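Long-range contacts in iron transport multicopper oxidase FET3 (Saccharomyces cerevisiae, PDB 1ZPU), which oxidises ferrous to ferric iron, passing the electrons through four copper ions to molecular oxygen, for high-affinity iron uptake into the yeast cell: residues D73-L78 and H105-G110; H392-H397 and W459-H464. All blocks are in the same frame, centred on the assembly; numbering follows the deposited sequence.

In the fold
Both contacts are buried near the centre of the chain, and their centres lie about 12 Å apart. Contact 1 joins two loops of the first plastocyanin-like domain. Contact 2 pairs two strands of the third. The trinuclear copper cluster lies where the two domains meet, and both contacts supply histidines to the same two type 3 coppers. Their chemistry differs. Contact 1 has no hydrogen bond between its two segments and rests on van der Waals and CH-pi contacts around one histidine. Contact 2 is a hydrogen-bonded antiparallel ladder, with a much larger buried surface. It also supplies ligands to the type 2 and type 1 coppers, so it spans all four metals.

Contact 1 of 2, residues D73-L78 and H105-G110; sequences DGVPFL and HSHTDG. With CU1 (copper (I) ion), chain B; CU1 (copper (I) ion), chain C.
V75 packs on the imidazole of H107. CG2 sits over the centre of one ring face, 3.9 Å from the ring centroid and only 2° off the ring normal, a CH-pi contact. CG1 lies nearer the rim, 3.9 Å from H107 ND1. The first torsion of V75 (-178°) puts CG2 on the backbone N side, and both methyls can then meet the same ring. The backbone of the first loop adds to this: G74 O lies 3.3 Å from H107 CB. P76, the next residue after V75, brings CG to 3.9 Å from H107 O. With an alanine here in place of the valine both methyls would go, which is likely to open a gap over this face of the H107 ring and leave the ring held mainly by its copper bond and its own backbone.

H107 NE2 binds one type 3 copper at 2.1 Å. H105 NE2 binds the other, also at 2.1 Å. H105-S106-H107 is one of the His-X-His motifs of multicopper oxidases, in which alternate residues reach different metals of the trinuclear cluster.

H105 ND1, the nitrogen not on copper, donates to S106 O at 2.9 Å, with the acceptor close to the ring plane. ND1 lies well above the carbonyl plane of S106, not on a lone pair. The backbone N of T108 donates to S106 OG in an ST turn that spans H107. Farther out, T108 OG1 is hydrogen-bonded to S58 OG. D73 meets two copper-binding histidines: its OD2 probably accepts from H397 ND1, and its backbone O accepts from H60 ND1. F460, from strand 457-463, and L469, from helix 466-470, also touch H107.

Contact 2 of 2, residues H392-H397 and W459-H464; sequences HPFHLH and WFFHCH. With CU1 (copper (I) ion), chain D; CU1 (copper (I) ion), chain E; CU1 (copper (I) ion), chain C; CU1 (copper (I) ion), chain B.
H395 and H462 form the central hydrogen-bonded pair of this antiparallel ladder. H395 N donates to H462 O at 2.8 Å, and H462 N to H395 O at 3.2 Å. H464 N to P393 O and H397 N to F460 O extend the ladder at either end. H462 ND1 donates to C463 O at 2.6 Å.

H392 ND1 and C463 SG bind the type 1 copper, the sulfur at 2.2 Å from the copper, and H468 completes it. SG stands opposite the C463 backbone N (chi1 -176°) to reach this metal. H397 NE2 and H462 NE2 share one type 3 copper with H107. H464 binds the other, with H62 and H105, and H395 binds the type 2 copper with H60. H462-C463-H464 links the type 1 site to the trinuclear cluster, the family's electron path.

Among the rings, the edge of H395 is turned to the face of H462, an offset edge-to-face pair with planes at 86°. C463 SG meets the H392 ring at its edge. F460 CB lies over one face of H397, opposite the type 2 copper.

Apolar contacts line the face that carries F394, L396, F461 and C463. F394 CE2 meets C463 CB at 3.6 Å. L396 CB lies at the edge of the F461 ring, 3.9 Å from CD1.

Strand 438-441 flanks 392-396, and strand 474-479 flanks 457-463. F394 and F461 pack on strands 379-386 and 446-452 of the facing sheet.

Contact 1 of 2, residues D73-L78 and H105-G110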
loop_
_atom_site.group_PDB
_atom_site.type_symbol
_atom_site.label_atom_id
_atom_site.label_comp_id
_atom_site.label_asym_id
_atom_site.label_seq_id
_atom_site.Cartn_x
_atom_site.Cartn_y
_atom_site.Cartn_z
ATOM N N ASP A 73 -13.130 -0.222 -5.145
ATOM C CA ASP A 73 -11.832 -0.010 -4.506
ATOM C C ASP A 73 -11.343 -1.217 -3.716
ATOM O O ASP A 73 -10.142 -1.378 -3.504
ATOM C CB ASP A 73 -11.869 1.207 -3.589
ATOM C CG ASP A 73 -10.482 1.718 -3.253
ATOM O OD1 ASP A 73 -9.633 1.757 -4.167
ATOM O OD2 ASP A 73 -10.252 2.083 -2.081
ATOM N N GLY A 74 -12.278 -2.048 -3.269
ATOM C CA GLY A 74 -11.951 -3.324 -2.630
ATOM C C GLY A 74 -11.511 -3.284 -1.180
ATOM O O GLY A 74 -10.716 -4.106 -0.756
ATOM N N VAL A 75 -12.032 -2.338 -0.410
ATOM C CA VAL A 75 -11.743 -2.282 1.014
ATOM C C VAL A 75 -13.015 -2.630 1.776
ATOM O O VAL A 75 -13.974 -1.858 1.757
ATOM C CB VAL A 75 -11.216 -0.898 1.459
ATOM C CG1 VAL A 75 -10.900 -0.922 2.933
ATOM C CG2 VAL A 75 -9.980 -0.514 0.671
ATOM N N PRO A 76 -13.039 -3.816 2.408
ATOM C CA PRO A 76 -14.175 -4.211 3.230
ATOM C C PRO A 76 -14.497 -3.190 4.328
ATOM O O PRO A 76 -13.598 -2.603 4.929
ATOM C CB PRO A 76 -13.766 -5.574 3.795
ATOM C CG PRO A 76 -12.311 -5.726 3.491
ATOM C CD PRO A 76 -12.014 -4.868 2.317
ATOM N N PHE A 77 -15.797 -2.964 4.519
ATOM C CA PHE A 77 -16.367 -1.976 5.449
ATOM C C PHE A 77 -16.045 -0.504 5.175
ATOM O O PHE A 77 -16.363 0.372 5.974
ATOM C CB PHE A 77 -16.144 -2.392 6.906
ATOM C CG PHE A 77 -16.865 -3.648 7.263
ATOM C CD1 PHE A 77 -16.189 -4.853 7.326
ATOM C CD2 PHE A 77 -18.235 -3.635 7.474
ATOM C CE1 PHE A 77 -16.859 -6.027 7.630
ATOM C CE2 PHE A 77 -18.923 -4.802 7.780
ATOM C CZ PHE A 77 -18.236 -6.002 7.855
ATOM N N LEU A 78 -15.435 -0.248 4.023
ATOM C CA LEU A 78 -15.309 1.093 3.462
ATOM C C LEU A 78 -16.118 1.118 2.179
ATOM O O LEU A 78 -17.011 1.960 1.984
ATOM C CB LEU A 78 -13.855 1.383 3.093
ATOM C CG LEU A 78 -12.765 1.847 4.061
ATOM C CD1 LEU A 78 -12.478 3.324 3.872
ATOM C CD2 LEU A 78 -13.045 1.497 5.507
ATOM N N HIS A 105 -3.696 -6.303 -4.447
ATOM C CA HIS A 105 -3.529 -7.202 -3.316
ATOM C C HIS A 105 -4.842 -7.380 -2.585
ATOM O O HIS A 105 -5.724 -6.525 -2.676
ATOM C CB HIS A 105 -2.459 -6.678 -2.344
ATOM C CG HIS A 105 -2.722 -5.300 -1.811
ATOM N ND1 HIS A 105 -3.541 -5.060 -0.726
ATOM C CD2 HIS A 105 -2.251 -4.089 -2.197
ATOM C CE1 HIS A 105 -3.575 -3.760 -0.481
ATOM N NE2 HIS A 105 -2.799 -3.149 -1.358
ATOM N N SER A 106 -4.972 -8.489 -1.869
ATOM C CA SER A 106 -6.092 -8.685 -0.965
ATOM C C SER A 106 -6.073 -7.588 0.075
ATOM O O SER A 106 -5.008 -7.174 0.521
ATOM C CB SER A 106 -5.973 -10.043 -0.278
ATOM O OG SER A 106 -6.878 -10.164 0.803
ATOM N N HIS A 107 -7.242 -7.101 0.460
ATOM C CA HIS A 107 -7.309 -6.107 1.530
ATOM C C HIS A 107 -7.965 -6.664 2.804
ATOM O O HIS A 107 -8.403 -5.894 3.662
ATOM C CB HIS A 107 -8.023 -4.837 1.052
ATOM C CG HIS A 107 -7.409 -3.574 1.571
ATOM N ND1 HIS A 107 -7.631 -3.109 2.849
ATOM C CD2 HIS A 107 -6.571 -2.685 0.987
ATOM C CE1 HIS A 107 -6.959 -1.986 3.027
ATOM N NE2 HIS A 107 -6.301 -1.711 1.916
ATOM N N THR A 108 -8.034 -7.995 2.926
ATOM C CA THR A 108 -8.550 -8.602 4.136
ATOM C C THR A 108 -7.436 -8.621 5.189
ATOM O O THR A 108 -6.669 -7.664 5.250
ATOM C CB THR A 108 -9.266 -9.936 3.855
ATOM O OG1 THR A 108 -10.334 -9.684 2.934
ATOM C CG2 THR A 108 -9.880 -10.508 5.118
ATOM N N ASP A 109 -7.353 -9.654 6.031
ATOM C CA ASP A 109 -6.532 -9.605 7.260
ATOM C C ASP A 109 -5.040 -9.433 6.918
ATOM O O ASP A 109 -4.566 -8.309 6.704
ATOM C CB ASP A 109 -6.784 -10.861 8.112
ATOM C CG ASP A 109 -8.174 -10.833 8.864
ATOM O OD1 ASP A 109 -8.262 -10.160 9.937
ATOM O OD2 ASP A 109 -9.152 -11.522 8.416
ATOM N N GLY A 110 -4.297 -10.533 6.841
ATOM C CA GLY A 110 -2.904 -10.457 6.420
ATOM C C GLY A 110 -2.774 -11.160 5.096
ATOM O O GLY A 110 -1.676 -11.271 4.526
HETATM CU CU CU1 B . -1.902 -1.288 -1.379
HETATM CU CU CU1 C . -5.595 0.253 1.800
#

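Contact 2 of 2, residues H392-H397 and W459-H464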
loop_
_atom_site.group_PDB
_atom_site.type_symbol
_atom_site.label_atom_id
_atom_site.label_comp_id
_atom_site.label_asym_id
_atom_site.label_seq_id
_atom_site.Cartn_x
_atom_site.Cartn_y
_atom_site.Cartn_z
ATOM N N HIS A 392 6.987 4.385 9.167
ATOM C CA HIS A 392 5.725 3.880 8.646
ATOM C C HIS A 392 5.472 4.440 7.263
ATOM O O HIS A 392 5.589 5.658 7.040
ATOM C CB HIS A 392 4.568 4.292 9.528
ATOM C CG HIS A 392 4.777 4.002 10.973
ATOM N ND1 HIS A 392 4.195 2.928 11.605
ATOM C CD2 HIS A 392 5.503 4.645 11.915
ATOM C CE1 HIS A 392 4.551 2.922 12.876
ATOM N NE2 HIS A 392 5.342 3.957 13.090
ATOM N N PRO A 393 5.113 3.565 6.319
ATOM C CA PRO A 393 4.690 4.030 5.019
ATOM C C PRO A 393 3.158 4.184 4.974
ATOM O O PRO A 393 2.428 3.202 4.966
ATOM C CB PRO A 393 5.172 2.915 4.102
ATOM C CG PRO A 393 5.185 1.684 4.968
ATOM C CD PRO A 393 5.083 2.100 6.405
ATOM N N PHE A 394 2.678 5.413 4.976
ATOM C CA PHE A 394 1.256 5.651 4.892
ATOM C C PHE A 394 0.829 5.794 3.456
ATOM O O PHE A 394 1.547 6.362 2.633
ATOM C CB PHE A 394 0.843 6.870 5.712
ATOM C CG PHE A 394 0.958 6.652 7.184
ATOM C CD1 PHE A 394 2.114 7.009 7.863
ATOM C CD2 PHE A 394 -0.072 6.042 7.890
ATOM C CE1 PHE A 394 2.233 6.776 9.225
ATOM C CE2 PHE A 394 0.048 5.816 9.264
ATOM C CZ PHE A 394 1.203 6.194 9.926
ATOM N N HIS A 395 -0.351 5.258 3.168
ATOM C CA HIS A 395 -0.866 5.240 1.831
ATOM C C HIS A 395 -2.288 5.797 1.818
ATOM O O HIS A 395 -3.060 5.592 2.775
ATOM C CB HIS A 395 -0.780 3.827 1.258
ATOM C CG HIS A 395 -1.679 3.596 0.085
ATOM N ND1 HIS A 395 -1.517 4.250 -1.118
ATOM C CD2 HIS A 395 -2.771 2.811 -0.055
ATOM C CE1 HIS A 395 -2.463 3.866 -1.950
ATOM N NE2 HIS A 395 -3.236 2.993 -1.331
ATOM N N LEU A 396 -2.611 6.518 0.737
ATOM C CA LEU A 396 -3.902 7.163 0.582
ATOM C C LEU A 396 -4.623 6.648 -0.644
ATOM O O LEU A 396 -4.115 6.767 -1.758
ATOM C CB LEU A 396 -3.728 8.678 0.479
ATOM C CG LEU A 396 -4.965 9.561 0.225
ATOM C CD1 LEU A 396 -5.962 9.563 1.399
ATOM C CD2 LEU A 396 -4.517 10.986 -0.118
ATOM N N HIS A 397 -5.812 6.081 -0.443
ATOM C CA HIS A 397 -6.634 5.594 -1.553
ATOM C C HIS A 397 -7.211 6.771 -2.337
ATOM O O HIS A 397 -7.406 7.854 -1.775
ATOM C CB HIS A 397 -7.775 4.737 -1.038
ATOM C CG HIS A 397 -7.357 3.385 -0.558
ATOM N ND1 HIS A 397 -7.948 2.226 -1.008
ATOM C CD2 HIS A 397 -6.423 3.004 0.347
ATOM C CE1 HIS A 397 -7.394 1.192 -0.403
ATOM N NE2 HIS A 397 -6.465 1.636 0.423
ATOM N N TRP A 459 -12.383 6.855 0.978
ATOM C CA TRP A 459 -10.965 6.540 0.834
ATOM C C TRP A 459 -10.244 6.253 2.153
ATOM O O TRP A 459 -10.299 7.055 3.078
ATOM C CB TRP A 459 -10.240 7.664 0.094
ATOM C CG TRP A 459 -10.879 8.131 -1.184
ATOM C CD1 TRP A 459 -11.322 9.388 -1.450
ATOM C CD2 TRP A 459 -11.144 7.361 -2.365
ATOM N NE1 TRP A 459 -11.841 9.454 -2.711
ATOM C CE2 TRP A 459 -11.741 8.224 -3.298
ATOM C CE3 TRP A 459 -10.944 6.024 -2.720
ATOM C CZ2 TRP A 459 -12.136 7.799 -4.566
ATOM C CZ3 TRP A 459 -11.329 5.604 -3.985
ATOM C CH2 TRP A 459 -11.916 6.487 -4.888
ATOM N N PHE A 460 -9.546 5.119 2.203
ATOM C CA PHE A 460 -8.809 4.682 3.380
ATOM C C PHE A 460 -7.464 5.396 3.431
ATOM O O PHE A 460 -6.747 5.462 2.432
ATOM C CB PHE A 460 -8.616 3.155 3.332
ATOM C CG PHE A 460 -8.630 2.469 4.679
ATOM C CD1 PHE A 460 -8.895 3.169 5.854
ATOM C CD2 PHE A 460 -8.411 1.095 4.765
ATOM C CE1 PHE A 460 -8.914 2.505 7.099
ATOM C CE2 PHE A 460 -8.443 0.419 6.011
ATOM C CZ PHE A 460 -8.686 1.127 7.169
ATOM N N PHE A 461 -7.138 5.957 4.589
ATOM C CA PHE A 461 -5.794 6.474 4.826
ATOM C C PHE A 461 -5.155 5.715 5.981
ATOM O O PHE A 461 -5.604 5.836 7.124
ATOM C CB PHE A 461 -5.802 7.973 5.117
ATOM C CG PHE A 461 -4.443 8.529 5.392
ATOM C CD1 PHE A 461 -3.559 8.776 4.350
ATOM C CD2 PHE A 461 -4.034 8.784 6.699
ATOM C CE1 PHE A 461 -2.297 9.284 4.602
ATOM C CE2 PHE A 461 -2.760 9.285 6.963
ATOM C CZ PHE A 461 -1.893 9.537 5.904
ATOM N N HIS A 462 -4.115 4.938 5.684
ATOM C CA HIS A 462 -3.545 4.036 6.674
ATOM C C HIS A 462 -2.092 3.716 6.431
ATOM O O HIS A 462 -1.560 3.959 5.345
ATOM C CB HIS A 462 -4.310 2.718 6.679
ATOM C CG HIS A 462 -4.168 1.943 5.409
ATOM N ND1 HIS A 462 -3.179 1.002 5.218
ATOM C CD2 HIS A 462 -4.883 1.979 4.262
ATOM C CE1 HIS A 462 -3.287 0.496 4.002
ATOM N NE2 HIS A 462 -4.310 1.074 3.399
ATOM N N CYS A 463 -1.473 3.124 7.444
ATOM C CA CYS A 463 -0.164 2.526 7.305
ATOM C C CYS A 463 -0.274 1.215 6.528
ATOM O O CYS A 463 -1.151 0.383 6.781
ATOM C CB CYS A 463 0.437 2.280 8.676
ATOM S SG CYS A 463 2.098 1.638 8.601
ATOM N N HIS A 464 0.619 1.033 5.572
ATOM C CA HIS A 464 0.587 -0.140 4.719
ATOM C C HIS A 464 1.358 -1.335 5.293
ATOM O O HIS A 464 1.479 -2.365 4.639
ATOM C CB HIS A 464 1.078 0.206 3.326
ATOM C CG HIS A 464 0.379 -0.558 2.254
ATOM N ND1 HIS A 464 0.591 -1.904 2.040
ATOM C CD2 HIS A 464 -0.554 -0.174 1.348
ATOM C CE1 HIS A 464 -0.177 -2.313 1.042
ATOM N NE2 HIS A 464 -0.877 -1.280 0.601
HETATM CU CU CU1 D . -4.456 1.722 -2.380
HETATM CU CU CU1 E . 3.129 1.513 10.531
HETATM CU CU CU1 C . -5.595 0.253 1.800
HETATM CU CU CU1 B . -1.902 -1.288 -1.379
#